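Toll-like receptor 13 (Mus musculus, PDB 4Z0C) recognises and binds bacterial 23S rRNA through its leucine-rich-repeat ectodomain and signals via MYD88 and TRAF6 to activate NF-kappa-B and the inflammatory response. Local coordinates at residues A[640-644]-A[645-649]. Sequence-based numbering, arbitrary orientation.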
# COMPACT_ATOMS: atom_id res chain seq x y z
N LYS A 640 18.27 20.63 18.38
CA LYS A 640 19.37 21.60 18.36
C LYS A 640 20.15 21.62 19.68
O LYS A 640 21.34 21.96 19.73
CB LYS A 640 18.85 23.01 18.07
CG LYS A 640 18.40 23.26 16.64
CD LYS A 640 16.90 23.57 16.58
CE LYS A 640 16.59 24.85 17.35
NZ LYS A 640 15.12 25.16 17.50
N VAL A 641 19.47 21.26 20.76
CA VAL A 641 20.03 21.36 22.09
C VAL A 641 19.61 20.17 22.92
O VAL A 641 18.44 19.79 22.93
CB VAL A 641 19.53 22.67 22.81
CG1 VAL A 641 19.85 22.63 24.31
CG2 VAL A 641 20.13 23.91 22.15
N ILE A 642 20.57 19.57 23.62
CA ILE A 642 20.22 18.62 24.67
C ILE A 642 21.01 18.91 25.97
O ILE A 642 22.15 19.36 25.92
CB ILE A 642 20.37 17.17 24.14
CG1 ILE A 642 19.82 16.15 25.13
CG2 ILE A 642 21.79 16.90 23.71
CD1 ILE A 642 20.84 15.48 25.93
N ASN A 643 20.38 18.68 27.12
CA ASN A 643 20.95 19.02 28.41
C ASN A 643 20.38 18.14 29.51
O ASN A 643 19.55 17.28 29.24
CB ASN A 643 20.72 20.51 28.76
CG ASN A 643 19.23 20.91 28.79
OD1 ASN A 643 18.42 20.27 29.45
ND2 ASN A 643 18.89 21.97 28.07
N GLN A 644 20.81 18.42 30.75
CA GLN A 644 20.48 17.64 31.94
C GLN A 644 18.99 17.47 32.16
O GLN A 644 18.56 16.45 32.70
CB GLN A 644 21.04 18.32 33.20
CG GLN A 644 22.43 18.88 33.07
CD GLN A 644 22.47 20.39 32.97
OE1 GLN A 644 22.24 20.97 31.91
NE2 GLN A 644 22.77 21.04 34.09
N SER A 645 18.22 18.49 31.79
CA SER A 645 16.77 18.44 31.90
C SER A 645 16.16 17.27 31.12
O SER A 645 15.30 16.55 31.63
CB SER A 645 16.15 19.72 31.39
OG SER A 645 14.96 19.99 32.11
N HIS A 646 16.60 17.10 29.88
CA HIS A 646 16.01 16.08 29.00
C HIS A 646 16.26 14.71 29.56
O HIS A 646 15.41 13.82 29.47
CB HIS A 646 16.60 16.20 27.61
CG HIS A 646 16.40 17.54 26.99
ND1 HIS A 646 17.39 18.21 26.31
CD2 HIS A 646 15.30 18.34 26.95
CE1 HIS A 646 16.91 19.37 25.88
NE2 HIS A 646 15.65 19.47 26.25
N LEU A 647 17.44 14.58 30.18
CA LEU A 647 17.98 13.32 30.66
C LEU A 647 17.74 13.11 32.16
O LEU A 647 18.24 12.15 32.75
CB LEU A 647 19.48 13.30 30.39
CG LEU A 647 19.87 13.16 28.92
CD1 LEU A 647 21.37 13.07 28.76
CD2 LEU A 647 19.17 11.95 28.29
N LYS A 648 17.00 14.03 32.78
CA LYS A 648 16.66 13.93 34.20
C LYS A 648 16.03 12.58 34.57
O LYS A 648 15.06 12.13 33.96
CB LYS A 648 15.74 15.08 34.63
CG LYS A 648 15.64 15.22 36.15
CD LYS A 648 14.46 16.08 36.63
CE LYS A 648 13.90 17.01 35.56
NZ LYS A 648 12.78 17.85 36.07
N ASN A 649 16.60 11.94 35.58
CA ASN A 649 16.05 10.72 36.18
C ASN A 649 16.11 9.45 35.34
O ASN A 649 15.54 8.44 35.73
CB ASN A 649 14.61 10.91 36.66
CG ASN A 649 14.31 10.10 37.90
OD1 ASN A 649 15.12 10.05 38.83
ND2 ASN A 649 13.18 9.42 37.91
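Asn643 and His646 clasp each other from both directions where the chain turns on the convex side of LRR 25, a compact example of a side chain and a backbone bonding each other across a tight turn. Asn643 N donates to His646 ND1 at 3.1 Å, the N-H coming in tilted from the imidazole plane. His646 N returns a weak bond to Asn643 O at 3.0 Å. With chi1 at 59°, the Asn643 side chain folds back over its own backbone, which lays its amide over one face of the imidazole, the two planes 12° apart and OD1 displaced toward the rim. The same OD1 accepts a weak bond from Ser645 N at 2.9 Å, an Asx turn leading into the type I turn Ser645-Lys648. Ile642 adds to the packed side: its CA meets the ring edge in plane, 3.3 Å from His646 ND1, while its CD1 reaches Leu647 CD1 at 3.8 Å, the two side chains crossing at about a right angle. The solvent side is looser, with Gln644, Ser645 and Lys648 all exposed. Gln644 points its CB away, and its main part in the contact is its carbonyl O, a weak acceptor for Leu647 N; Lys648 leads off to a salt bridge with Asp621. Ile642 and Leu647 both rest on Phe656 of strand 655-657, and helix 670-678 of the C-terminal cap lies against the loop through Phe672 on Ile642, Trp671 on Gln644 and Leu647, and Trp675 on Leu647, joining the loop that follows strand 631-633 to the end of the solenoid.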